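Local atomic coordinates of RagA protein (PDB entry 6SLN), a protein that probably takes up nutrients such as peptides across the outer membrane of Porphyromonas gingivalis, as a TonB-dependent receptor built of a beta-barrel with a plug inside. Residues T97-V102 / Y585-V590; N117-L122 / A142-H147; L159-G164 / S193-R198; E181-L186 / V204-K209; A199-V204 / T639-I644. All coordinates share one frame; numbering follows the deposited sequence.

Contacts 2, 3 and 4 lie within the plug, whereas contacts 1 and 5 tie it to the barrel wall at two places whose centres are about 17 Å apart. Contact 4 pairs the strands 180-186 and 203-208; contact 3, centred about 11 Å away, joins the next strand, 159-162, to the loop between those two. Contacts 3 and 5 have centres about 9 Å apart and are joined by the salt bridge between Arg198 and Glu643. Contact 2 packs against the plug sheet, with Met119 on Met183 and Ile146 on Val185. The bound phospholipid is held by other residues, among them Phe501 and His523, on barrel strands that none of these contacts uses.

Contact 1. Residues T97-V102 / Y585-V590; sequences TVSGSV and YIDFSV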
# COMPACT_ATOMS: atom_id res chain seq x y z
N THR A 97 32.85 -30.54 -13.65
CA THR A 97 33.46 -31.04 -14.88
C THR A 97 34.88 -31.50 -14.58
O THR A 97 35.53 -31.02 -13.65
CB THR A 97 33.45 -29.99 -16.00
OG1 THR A 97 33.61 -30.65 -17.27
CG2 THR A 97 34.55 -28.99 -15.81
N VAL A 98 35.34 -32.44 -15.41
CA VAL A 98 36.60 -33.14 -15.16
C VAL A 98 37.80 -32.18 -15.24
O VAL A 98 38.80 -32.37 -14.54
CB VAL A 98 36.74 -34.30 -16.17
CG1 VAL A 98 37.73 -35.35 -15.67
CG2 VAL A 98 35.36 -34.91 -16.49
N SER A 99 37.71 -31.15 -16.08
CA SER A 99 38.78 -30.18 -16.29
C SER A 99 38.65 -28.95 -15.41
O SER A 99 39.55 -28.10 -15.42
CB SER A 99 38.80 -29.71 -17.75
OG SER A 99 38.46 -30.75 -18.64
N GLY A 100 37.55 -28.81 -14.68
CA GLY A 100 37.22 -27.55 -14.07
C GLY A 100 37.95 -27.33 -12.76
O GLY A 100 38.20 -28.27 -11.99
N SER A 101 38.29 -26.07 -12.50
CA SER A 101 38.74 -25.60 -11.20
C SER A 101 37.53 -25.61 -10.27
O SER A 101 36.72 -24.68 -10.29
CB SER A 101 39.35 -24.20 -11.31
OG SER A 101 40.29 -23.92 -10.28
N VAL A 102 37.38 -26.68 -9.48
CA VAL A 102 36.22 -26.86 -8.62
C VAL A 102 36.68 -27.15 -7.20
O VAL A 102 37.51 -28.04 -6.98
CB VAL A 102 35.31 -27.99 -9.11
CG1 VAL A 102 34.12 -28.14 -8.17
CG2 VAL A 102 34.85 -27.72 -10.53
N TYR A 585 40.88 -36.76 -20.95
CA TYR A 585 39.51 -36.29 -21.02
C TYR A 585 39.48 -34.89 -21.64
O TYR A 585 40.34 -34.06 -21.36
CB TYR A 585 38.85 -36.26 -19.62
CG TYR A 585 38.81 -37.60 -18.93
CD1 TYR A 585 37.75 -38.48 -19.14
CD2 TYR A 585 39.83 -37.99 -18.07
CE1 TYR A 585 37.71 -39.71 -18.51
CE2 TYR A 585 39.80 -39.23 -17.44
CZ TYR A 585 38.73 -40.08 -17.66
OH TYR A 585 38.70 -41.31 -17.03
N ILE A 586 38.48 -34.65 -22.50
CA ILE A 586 38.26 -33.34 -23.09
C ILE A 586 36.81 -32.93 -22.89
O ILE A 586 35.89 -33.72 -23.15
CB ILE A 586 38.61 -33.31 -24.59
CG1 ILE A 586 40.09 -33.66 -24.79
CG2 ILE A 586 38.31 -31.93 -25.14
CD1 ILE A 586 41.02 -32.46 -24.77
N ASP A 587 36.61 -31.72 -22.40
CA ASP A 587 35.31 -31.08 -22.29
C ASP A 587 35.22 -29.96 -23.31
O ASP A 587 36.23 -29.33 -23.65
CB ASP A 587 35.07 -30.52 -20.88
CG ASP A 587 35.22 -31.58 -19.80
OD1 ASP A 587 34.77 -32.73 -20.01
OD2 ASP A 587 35.79 -31.26 -18.74
N PHE A 588 34.01 -29.72 -23.78
CA PHE A 588 33.78 -28.69 -24.78
C PHE A 588 32.36 -28.19 -24.55
O PHE A 588 31.44 -28.99 -24.37
CB PHE A 588 33.97 -29.27 -26.19
CG PHE A 588 33.44 -28.40 -27.27
CD1 PHE A 588 33.88 -27.08 -27.39
CD2 PHE A 588 32.51 -28.88 -28.18
CE1 PHE A 588 33.39 -26.25 -28.40
CE2 PHE A 588 32.02 -28.06 -29.19
CZ PHE A 588 32.47 -26.74 -29.29
N SER A 589 32.19 -26.87 -24.52
CA SER A 589 30.90 -26.27 -24.23
C SER A 589 30.66 -25.12 -25.19
O SER A 589 31.58 -24.36 -25.50
CB SER A 589 30.85 -25.77 -22.78
OG SER A 589 31.31 -24.43 -22.66
N VAL A 590 29.43 -25.01 -25.71
CA VAL A 590 28.97 -23.81 -26.38
C VAL A 590 27.57 -23.50 -25.88
O VAL A 590 26.80 -24.41 -25.53
CB VAL A 590 29.00 -23.92 -27.93
CG1 VAL A 590 28.05 -24.97 -28.42
CG2 VAL A 590 28.69 -22.57 -28.58
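Thr97 and Ser99 aim their hydroxyls at Asp587 through different first torsions. The threonine places OG1 on the far side of CB from its own amide nitrogen (chi1 -160°), while the serine keeps OG beside its amide and opposed to its carbonyl carbon (chi1 -36°). Asp587, on strand 584-595, has CG set in the same sense as that serine oxygen, and its carboxylate reaches toward the plug. Three donors, two of them from Ser99, converge on Asp587 OD2. Thr97 OG1 donates to Asp587 OD2 at 2.7 Å, arriving from almost straight above the carboxylate plane. Ser99 OG gives a second bond of 2.7 Å to Asp587 OD2, again out of the plane but less steeply. The third donor is Ser99 N, 3.3 Å from Asp587 OD2, which comes nearly in line with the C-O bond. A type I turn from Thr97 to Gly100, closed by a bond from Gly100 N to Thr97 O, is what collects these donors on one side. Beside this cluster Val98 leans on the barrel: its CG1 lies 4.1 Å from Tyr585 CG and approaches the ring obliquely. Met613 of strand 604-614 touches both of these residues, while the carboxylate side chain of Asp587 also lies against Asn577 of strand 561-580. Three neutral donors on one buried carboxylate oxygen would probably stabilise its negative charge and keep the aspartate ionised. Plug and barrel are thus joined here through a single acceptor atom, with Val98 on Tyr585 as a small apolar flank.

Contact 2. Residues N117-L122 / A142-H147; sequences NIMDAL and ASVEIH
Asn117 opens the segment by laying its amide against Ala142: Asn117 CG stands 4.0 Å from Ala142 CB, and the same amide lies beside the alanine's backbone nitrogen. With CG turned opposite the backbone N (chi1 169°), the group is carried across to the start of the other segment. From Asn117 onward the chain curls into a short 3-10 turn, its carbonyls taken up three residues ahead, as in the 2.9 Å bond from Ala121 N to Ile118 O. Leu122 N closes the next such step on Met119 O, also at 2.9 Å. Met119 supplies the apolar part of the contact. Its CB sits 3.8 Å from Ala142 CB, and its CG lies 4.0 Å from Val144 CG2, the Met119 and Val144 side chains crossing at about a right angle. Bends at the second and third torsions then carry the methionine sulfur and methyl off toward Tyr160 and Met183 in the main plug sheet. Asp120 takes part through its backbone, with Asp120 N 4.2 Å from Ala142 CB; its carboxylate looks elsewhere and forms a salt bridge with Arg959 of the barrel. Farther on, Leu122 also packs on Met183. On the other side, Ala142 and Val144 point toward the turn and Ser143 between them points away. Strand 143-146 pairs antiparallel with 129-132, and the 3-10 turn is packed against the Ala142 and Val144 side of this two-stranded unit. A small antiparallel pair of this kind, stacked beside a larger mixed sheet and enclosed by the barrel, belongs to the plug domain of TonB-dependent receptors.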
# COMPACT_ATOMS: atom_id res chain seq x y z
N ASN A 117 24.50 -14.77 7.98
CA ASN A 117 25.27 -14.50 6.76
C ASN A 117 26.17 -15.70 6.50
O ASN A 117 27.30 -15.77 6.99
CB ASN A 117 26.03 -13.19 6.93
CG ASN A 117 27.04 -12.95 5.85
OD1 ASN A 117 28.10 -12.39 6.10
ND2 ASN A 117 26.73 -13.38 4.63
N ILE A 118 25.67 -16.65 5.72
CA ILE A 118 26.32 -17.95 5.51
C ILE A 118 27.65 -17.81 4.78
O ILE A 118 28.59 -18.57 5.05
CB ILE A 118 25.37 -18.90 4.75
CG1 ILE A 118 26.06 -20.22 4.41
CG2 ILE A 118 24.88 -18.24 3.49
CD1 ILE A 118 26.25 -21.15 5.61
N MET A 119 27.77 -16.86 3.84
CA MET A 119 29.00 -16.75 3.07
C MET A 119 30.19 -16.43 3.96
O MET A 119 31.33 -16.82 3.66
CB MET A 119 28.85 -15.69 1.97
CG MET A 119 28.07 -16.19 0.73
SD MET A 119 28.81 -17.70 0.04
CE MET A 119 27.66 -18.96 0.53
N ASP A 120 29.93 -15.74 5.08
CA ASP A 120 30.97 -15.45 6.05
C ASP A 120 31.70 -16.71 6.50
O ASP A 120 32.91 -16.67 6.78
CB ASP A 120 30.36 -14.73 7.26
CG ASP A 120 31.40 -14.31 8.26
OD1 ASP A 120 32.02 -13.24 8.06
OD2 ASP A 120 31.59 -15.05 9.25
N ALA A 121 31.00 -17.85 6.54
CA ALA A 121 31.59 -19.11 6.97
C ALA A 121 32.56 -19.69 5.94
O ALA A 121 33.21 -20.70 6.24
CB ALA A 121 30.49 -20.13 7.28
N LEU A 122 32.64 -19.12 4.74
CA LEU A 122 33.57 -19.59 3.72
C LEU A 122 34.77 -18.67 3.56
O LEU A 122 35.67 -18.98 2.77
CB LEU A 122 32.83 -19.80 2.39
CG LEU A 122 32.03 -21.09 2.57
CD1 LEU A 122 30.54 -20.82 2.75
CD2 LEU A 122 32.31 -22.16 1.49
N ALA A 142 27.55 -10.86 3.01
CA ALA A 142 28.96 -10.83 2.61
C ALA A 142 29.10 -10.56 1.12
O ALA A 142 28.25 -10.93 0.31
CB ALA A 142 29.65 -12.15 2.92
N SER A 143 30.21 -9.92 0.76
CA SER A 143 30.60 -9.80 -0.64
C SER A 143 31.52 -10.95 -1.01
O SER A 143 32.34 -11.39 -0.20
CB SER A 143 31.27 -8.45 -0.90
OG SER A 143 32.52 -8.34 -0.24
N VAL A 144 31.35 -11.48 -2.21
CA VAL A 144 32.20 -12.56 -2.72
C VAL A 144 32.74 -12.18 -4.09
O VAL A 144 32.00 -11.68 -4.94
CB VAL A 144 31.44 -13.90 -2.81
CG1 VAL A 144 32.39 -14.97 -3.26
CG2 VAL A 144 30.80 -14.26 -1.46
N GLU A 145 34.04 -12.42 -4.29
CA GLU A 145 34.70 -12.26 -5.58
C GLU A 145 35.61 -13.46 -5.82
O GLU A 145 36.50 -13.74 -5.01
CB GLU A 145 35.53 -10.96 -5.65
CG GLU A 145 34.74 -9.65 -5.55
CD GLU A 145 35.63 -8.42 -5.56
OE1 GLU A 145 36.84 -8.57 -5.31
OE2 GLU A 145 35.14 -7.29 -5.81
N ILE A 146 35.38 -14.18 -6.93
CA ILE A 146 36.16 -15.35 -7.30
C ILE A 146 37.20 -14.94 -8.34
O ILE A 146 36.85 -14.53 -9.45
CB ILE A 146 35.24 -16.46 -7.85
CG1 ILE A 146 34.30 -16.95 -6.73
CG2 ILE A 146 36.06 -17.59 -8.51
CD1 ILE A 146 33.29 -17.95 -7.18
N HIS A 147 38.49 -15.05 -7.97
CA HIS A 147 39.61 -14.62 -8.82
C HIS A 147 39.49 -13.14 -9.20
O HIS A 147 39.51 -12.78 -10.38
CB HIS A 147 39.73 -15.47 -10.10
CG HIS A 147 40.11 -16.90 -9.87
ND1 HIS A 147 39.88 -17.88 -10.81
CD2 HIS A 147 40.72 -17.52 -8.83
CE1 HIS A 147 40.33 -19.04 -10.36
NE2 HIS A 147 40.84 -18.85 -9.16

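Contact 3. Residues L159-G164 / S193-R198; sequences LYIVDG and SIYGAR
Leu159 lays its CD1 methyl over one face of the Arg198 guanidinium, 3.8 Å above the plane and centred on it. The arginine gets there by an uncommon route: CG lies between the backbone nitrogen and the carbonyl carbon (chi1 47°), and from CG to NE the chain then runs extended beneath the leucine. The same methyl also touches Ala197, with Leu159 CD1 3.8 Å from Ala197 CB. The other branch turns toward the aromatic residue, where Leu159 CD2 is 4.0 Å from Tyr195 CB. One leucine therefore wedges into the bend of the 193-198 loop and meets three of its side chains. Two residues along the strand, Ile161 CD1 lies 3.3 Å from Tyr195 CD1, the two side chains meeting at a slant. Ile194, from the tyrosine's own segment, has CG1 over one face of that ring, displaced toward the rim. No direct hydrogen bond links the two segments. A water makes a weak bridge instead, accepting from Tyr160 N at 3.4 Å and from Arg198 NH2 at 3.2 Å. The stronger partners of the guanidinium lie beyond: NH2 donates to the carbonyl of Pro158, and NH1 forms a salt bridge with Glu643 of the barrel. Division of labour is the lesson of this arrangement. The flat, weakly hydrated face of the arginine accepts a hydrocarbon neighbour, while its N-H groups serve mainly a carbonyl and a carboxylate. Those bonds probably hold the guanidinium in the orientation that offers the leucine its face, and Glu643 probably offsets much of the charge.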
# COMPACT_ATOMS: atom_id res chain seq x y z
N LEU A 159 27.24 -16.18 -9.30
CA LEU A 159 25.88 -16.68 -9.34
C LEU A 159 25.69 -17.70 -8.23
O LEU A 159 26.57 -18.54 -7.98
CB LEU A 159 25.62 -17.32 -10.71
CG LEU A 159 24.20 -17.49 -11.25
CD1 LEU A 159 23.48 -16.15 -11.34
CD2 LEU A 159 24.31 -18.17 -12.61
N TYR A 160 24.57 -17.61 -7.52
CA TYR A 160 24.30 -18.48 -6.38
C TYR A 160 23.17 -19.44 -6.72
O TYR A 160 22.09 -19.01 -7.17
CB TYR A 160 23.92 -17.69 -5.12
CG TYR A 160 25.02 -16.88 -4.53
CD1 TYR A 160 26.02 -17.47 -3.77
CD2 TYR A 160 25.04 -15.51 -4.70
CE1 TYR A 160 27.04 -16.71 -3.21
CE2 TYR A 160 26.04 -14.73 -4.14
CZ TYR A 160 27.04 -15.34 -3.39
OH TYR A 160 28.03 -14.56 -2.86
N ILE A 161 23.40 -20.73 -6.48
CA ILE A 161 22.56 -21.80 -7.00
C ILE A 161 22.32 -22.83 -5.90
O ILE A 161 23.27 -23.47 -5.42
CB ILE A 161 23.20 -22.43 -8.24
CG1 ILE A 161 23.42 -21.34 -9.28
CG2 ILE A 161 22.34 -23.53 -8.80
CD1 ILE A 161 24.03 -21.79 -10.55
N VAL A 162 21.05 -23.00 -5.50
CA VAL A 162 20.64 -23.98 -4.50
C VAL A 162 19.89 -25.10 -5.21
O VAL A 162 18.81 -24.88 -5.78
CB VAL A 162 19.75 -23.36 -3.41
CG1 VAL A 162 19.50 -24.35 -2.29
CG2 VAL A 162 20.35 -22.07 -2.87
N ASP A 163 20.48 -26.30 -5.21
CA ASP A 163 19.86 -27.49 -5.79
C ASP A 163 19.33 -27.24 -7.19
O ASP A 163 18.40 -27.91 -7.64
CB ASP A 163 18.76 -28.02 -4.89
CG ASP A 163 19.31 -28.76 -3.69
OD1 ASP A 163 20.19 -29.63 -3.86
OD2 ASP A 163 18.85 -28.46 -2.58
N GLY A 164 19.91 -26.28 -7.90
CA GLY A 164 19.60 -26.04 -9.28
C GLY A 164 18.87 -24.75 -9.56
O GLY A 164 18.63 -24.46 -10.74
N SER A 193 30.16 -23.92 -17.33
CA SER A 193 29.67 -23.81 -18.70
C SER A 193 28.15 -23.93 -18.83
O SER A 193 27.58 -23.41 -19.80
CB SER A 193 30.36 -24.84 -19.58
OG SER A 193 30.43 -26.08 -18.92
N ILE A 194 27.46 -24.56 -17.87
CA ILE A 194 26.01 -24.73 -17.97
C ILE A 194 25.23 -23.65 -17.21
O ILE A 194 24.00 -23.74 -17.11
CB ILE A 194 25.60 -26.14 -17.51
CG1 ILE A 194 25.73 -26.27 -15.99
CG2 ILE A 194 26.45 -27.19 -18.20
CD1 ILE A 194 25.58 -27.70 -15.47
N TYR A 195 25.90 -22.61 -16.72
CA TYR A 195 25.25 -21.47 -16.08
C TYR A 195 25.47 -20.22 -16.92
O TYR A 195 26.38 -20.17 -17.77
CB TYR A 195 25.78 -21.29 -14.64
CG TYR A 195 25.84 -22.63 -13.94
CD1 TYR A 195 24.70 -23.22 -13.43
CD2 TYR A 195 27.03 -23.35 -13.87
CE1 TYR A 195 24.74 -24.46 -12.82
CE2 TYR A 195 27.07 -24.60 -13.27
CZ TYR A 195 25.92 -25.15 -12.75
OH TYR A 195 25.95 -26.39 -12.15
N GLY A 196 24.63 -19.20 -16.73
CA GLY A 196 24.79 -18.06 -17.61
C GLY A 196 24.18 -16.71 -17.33
O GLY A 196 23.94 -15.94 -18.26
N ALA A 197 23.90 -16.36 -16.08
CA ALA A 197 23.59 -14.95 -15.93
C ALA A 197 24.87 -14.16 -15.76
O ALA A 197 25.01 -13.04 -16.28
CB ALA A 197 22.64 -14.71 -14.75
N ARG A 198 25.83 -14.79 -15.07
CA ARG A 198 27.11 -14.20 -14.74
C ARG A 198 28.07 -15.28 -14.26
O ARG A 198 28.72 -15.12 -13.23
CB ARG A 198 26.92 -13.09 -13.70
CG ARG A 198 26.04 -13.46 -12.52
CD ARG A 198 26.38 -12.58 -11.34
NE ARG A 198 25.96 -13.12 -10.05
CZ ARG A 198 24.73 -13.03 -9.56
NH1 ARG A 198 23.78 -12.42 -10.27
NH2 ARG A 198 24.43 -13.54 -8.37
O HOH W 1 22.00 -15.34 -7.37

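Contact 4. Residues E181-L186 / V204-K209; sequences ESMSVL and VFIQTK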
# COMPACT_ATOMS: atom_id res chain seq x y z
N GLU A 181 24.23 -29.95 2.38
CA GLU A 181 25.16 -31.08 2.38
C GLU A 181 26.56 -30.63 2.03
O GLU A 181 27.53 -30.96 2.72
CB GLU A 181 24.70 -32.14 1.38
CG GLU A 181 25.51 -33.41 1.40
CD GLU A 181 25.62 -33.98 2.80
OE1 GLU A 181 26.59 -33.63 3.51
OE2 GLU A 181 24.74 -34.78 3.19
N SER A 182 26.69 -29.87 0.95
CA SER A 182 27.99 -29.42 0.49
C SER A 182 27.80 -28.09 -0.20
O SER A 182 26.68 -27.62 -0.42
CB SER A 182 28.63 -30.45 -0.45
OG SER A 182 27.66 -31.07 -1.27
N MET A 183 28.93 -27.46 -0.51
CA MET A 183 28.96 -26.25 -1.32
C MET A 183 30.16 -26.36 -2.24
O MET A 183 31.29 -26.56 -1.78
CB MET A 183 29.02 -25.00 -0.45
CG MET A 183 29.26 -23.75 -1.25
SD MET A 183 29.24 -22.29 -0.20
CE MET A 183 27.70 -22.51 0.69
N SER A 184 29.90 -26.30 -3.54
CA SER A 184 30.93 -26.36 -4.55
C SER A 184 31.15 -24.97 -5.13
O SER A 184 30.19 -24.27 -5.46
CB SER A 184 30.56 -27.34 -5.67
OG SER A 184 30.27 -28.63 -5.16
N VAL A 185 32.41 -24.55 -5.21
CA VAL A 185 32.75 -23.27 -5.81
C VAL A 185 33.42 -23.57 -7.14
O VAL A 185 34.44 -24.26 -7.19
CB VAL A 185 33.63 -22.41 -4.89
CG1 VAL A 185 33.92 -21.06 -5.54
CG2 VAL A 185 32.92 -22.21 -3.57
N LEU A 186 32.82 -23.07 -8.22
CA LEU A 186 33.31 -23.28 -9.58
C LEU A 186 34.03 -22.02 -10.06
O LEU A 186 33.43 -20.94 -10.14
CB LEU A 186 32.17 -23.64 -10.52
CG LEU A 186 31.10 -24.58 -10.00
CD1 LEU A 186 30.13 -24.82 -11.10
CD2 LEU A 186 31.71 -25.89 -9.56
N VAL A 204 28.52 -20.50 -7.17
CA VAL A 204 28.46 -21.10 -5.84
C VAL A 204 27.26 -22.02 -5.83
O VAL A 204 26.11 -21.55 -5.85
CB VAL A 204 28.36 -20.04 -4.73
CG1 VAL A 204 28.61 -20.65 -3.36
CG2 VAL A 204 29.33 -18.88 -4.99
N PHE A 205 27.51 -23.32 -5.84
CA PHE A 205 26.44 -24.31 -5.84
C PHE A 205 26.26 -24.87 -4.44
O PHE A 205 27.18 -25.49 -3.89
CB PHE A 205 26.76 -25.43 -6.83
CG PHE A 205 25.58 -26.25 -7.20
CD1 PHE A 205 25.19 -27.32 -6.41
CD2 PHE A 205 24.85 -25.96 -8.34
CE1 PHE A 205 24.09 -28.08 -6.75
CE2 PHE A 205 23.76 -26.73 -8.69
CZ PHE A 205 23.38 -27.79 -7.89
N ILE A 206 25.09 -24.65 -3.86
CA ILE A 206 24.72 -25.20 -2.56
C ILE A 206 23.81 -26.39 -2.79
O ILE A 206 22.77 -26.27 -3.44
CB ILE A 206 24.03 -24.15 -1.67
CG1 ILE A 206 24.95 -22.94 -1.45
CG2 ILE A 206 23.61 -24.77 -0.35
CD1 ILE A 206 24.30 -21.80 -0.71
N GLN A 207 24.19 -27.56 -2.28
CA GLN A 207 23.35 -28.74 -2.40
C GLN A 207 22.84 -29.16 -1.03
O GLN A 207 23.64 -29.50 -0.15
CB GLN A 207 24.08 -29.90 -3.07
CG GLN A 207 23.13 -31.01 -3.43
CD GLN A 207 23.83 -32.19 -4.04
OE1 GLN A 207 25.05 -32.17 -4.23
NE2 GLN A 207 23.06 -33.23 -4.37
N THR A 208 21.52 -29.17 -0.88
CA THR A 208 20.89 -29.54 0.37
C THR A 208 20.85 -31.06 0.54
O THR A 208 21.18 -31.83 -0.36
CB THR A 208 19.48 -28.94 0.44
OG1 THR A 208 18.63 -29.56 -0.54
CG2 THR A 208 19.51 -27.42 0.18
N LYS A 209 20.45 -31.50 1.73
CA LYS A 209 20.59 -32.90 2.10
C LYS A 209 19.42 -33.74 1.61
O LYS A 209 18.27 -33.29 1.57
CB LYS A 209 20.71 -33.05 3.62
CG LYS A 209 22.04 -32.61 4.19
CD LYS A 209 21.96 -32.32 5.68
CE LYS A 209 23.35 -32.27 6.32
NZ LYS A 209 23.40 -31.50 7.60
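A classic beta bulge marks one end of this strand pair, where Glu181 and Ser182 both face Gln207. The carbonyl of Gln207 accepts twice in its own plane, from Glu181 N at 2.6 Å and from Ser182 N at 3.3 Å. Beyond the bulge the pairing is regular and antiparallel, the short strand axes lying 165° apart. Gln207 N returns a bond of 3.1 Å to Ser182 O, and Ser184 and Phe205 exchange a pair, with Ser184 N to Phe205 O at 2.9 Å and Phe205 N to Ser184 O also at 2.9 Å. One face carries Met183, Val204 and Ile206. The extended first two torsions lay Met183 SD 3.6 Å from Val204 CG1; the bend at the third (-51°) turns CE toward Ile206, 3.5 Å from its CG1. Met183 and Ile206 lie side by side and point the same way. At the bulge, the Glu181 side chain crosses that of Lys209 at about a right angle, its OE2 against CG, while the lysine amino group bonds to the carbonyl of Asn178. Backbone bonds thus set the register; the methionine face is apolar and meets Leu110 and Leu122, whereas the opposite face mixes Ser182, Ser184 and Gln207 with Phe205.

Contact 5. Residues A199-V204 / T639-I644; sequences AANGVV and TGNSEI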
# COMPACT_ATOMS: atom_id res chain seq x y z
N ALA A 199 28.16 -16.38 -15.01
CA ALA A 199 29.22 -17.36 -14.78
C ALA A 199 30.59 -16.72 -14.74
O ALA A 199 31.51 -17.27 -14.12
CB ALA A 199 29.23 -18.43 -15.88
N ALA A 200 30.75 -15.58 -15.40
CA ALA A 200 32.01 -14.86 -15.38
C ALA A 200 32.51 -14.58 -13.97
O ALA A 200 33.71 -14.36 -13.78
CB ALA A 200 31.84 -13.55 -16.15
N ASN A 201 31.62 -14.59 -12.98
CA ASN A 201 32.00 -14.32 -11.60
C ASN A 201 32.16 -15.58 -10.76
O ASN A 201 32.46 -15.48 -9.56
CB ASN A 201 30.97 -13.41 -10.94
CG ASN A 201 30.85 -12.08 -11.62
OD1 ASN A 201 31.77 -11.63 -12.33
ND2 ASN A 201 29.72 -11.41 -11.41
N GLY A 202 32.03 -16.74 -11.38
CA GLY A 202 32.05 -17.99 -10.66
C GLY A 202 30.66 -18.43 -10.28
O GLY A 202 29.67 -17.70 -10.41
N VAL A 203 30.57 -19.66 -9.81
CA VAL A 203 29.27 -20.21 -9.45
C VAL A 203 29.40 -20.87 -8.09
O VAL A 203 30.30 -21.69 -7.87
CB VAL A 203 28.76 -21.20 -10.51
CG1 VAL A 203 27.59 -21.99 -9.96
CG2 VAL A 203 28.35 -20.45 -11.77
N VAL A 204 28.52 -20.50 -7.17
CA VAL A 204 28.46 -21.10 -5.84
C VAL A 204 27.26 -22.02 -5.83
O VAL A 204 26.11 -21.55 -5.85
CB VAL A 204 28.36 -20.04 -4.73
CG1 VAL A 204 28.61 -20.65 -3.36
CG2 VAL A 204 29.33 -18.88 -4.99
N THR A 639 32.71 -16.40 -21.06
CA THR A 639 31.57 -16.33 -20.16
C THR A 639 31.03 -14.91 -20.22
O THR A 639 31.78 -13.95 -20.41
CB THR A 639 31.95 -16.67 -18.72
OG1 THR A 639 32.92 -15.72 -18.26
CG2 THR A 639 32.51 -18.09 -18.59
N GLY A 640 29.73 -14.79 -20.03
CA GLY A 640 29.10 -13.49 -20.02
C GLY A 640 28.90 -12.97 -18.61
O GLY A 640 28.90 -13.72 -17.64
N ASN A 641 28.74 -11.65 -18.52
CA ASN A 641 28.36 -10.97 -17.30
C ASN A 641 27.35 -9.91 -17.68
O ASN A 641 27.57 -9.15 -18.62
CB ASN A 641 29.57 -10.35 -16.59
CG ASN A 641 29.19 -9.72 -15.23
OD1 ASN A 641 28.06 -9.86 -14.77
ND2 ASN A 641 30.11 -9.01 -14.62
N SER A 642 26.23 -9.88 -16.95
CA SER A 642 25.17 -8.92 -17.25
C SER A 642 24.50 -8.41 -15.99
O SER A 642 23.40 -7.83 -16.06
CB SER A 642 24.10 -9.54 -18.15
OG SER A 642 23.79 -10.83 -17.67
N GLU A 643 25.13 -8.61 -14.84
CA GLU A 643 24.58 -8.14 -13.58
C GLU A 643 24.66 -6.62 -13.56
O GLU A 643 25.55 -6.02 -12.96
CB GLU A 643 25.32 -8.74 -12.39
CG GLU A 643 24.70 -10.00 -11.86
CD GLU A 643 23.19 -10.01 -11.96
OE1 GLU A 643 22.55 -9.03 -11.50
OE2 GLU A 643 22.67 -11.01 -12.50
N ILE A 644 23.70 -5.99 -14.22
CA ILE A 644 23.51 -4.56 -14.11
C ILE A 644 22.02 -4.29 -13.88
O ILE A 644 21.23 -5.22 -13.74
CB ILE A 644 24.00 -3.82 -15.37
CG1 ILE A 644 23.18 -4.30 -16.57
CG2 ILE A 644 25.49 -4.08 -15.56
CD1 ILE A 644 23.47 -3.55 -17.85
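Asn201 and Asn641 bring their amides together at nearly a right angle, the planes 82° apart, with Asn201 OD1 3.9 Å from Asn641 ND2. At that separation the two groups are neighbours, each bonded elsewhere: Asn201 ND2 donates to the carbonyls of Ala157 and Ser155, and Asn641 ND2 to Ser155 O and to Glu678. The oxygen of Asn641 is turned back on its own chain, accepting from Glu643 N at 3.2 Å in a straight bond (171°) that arrives above the amide plane. This is an Asx turn, and it bends the chain just as the barrel strand ends. Ala200 fills the middle of the contact. Its methyl points at the barrel, where Ala200 CB meets Asn641 CB at 3.9 Å and Thr639 OG1 at 3.2 Å. Thr639 holds that hydroxyl between its backbone nitrogen and carbonyl carbon (chi1 61°), facing the plug. A weak bond from Ala200 N to Gly640 O, 3.4 Å long, is the direct hydrogen bond across. The 3-10 turn 199-201 leads into strand 203-208, which runs between 159-162 and 180-186 in the plug sheet, while Thr639 to Asn641 finish barrel strand 627-641 beside 678-691, whose Gln680 touches both Ala200 and Thr639.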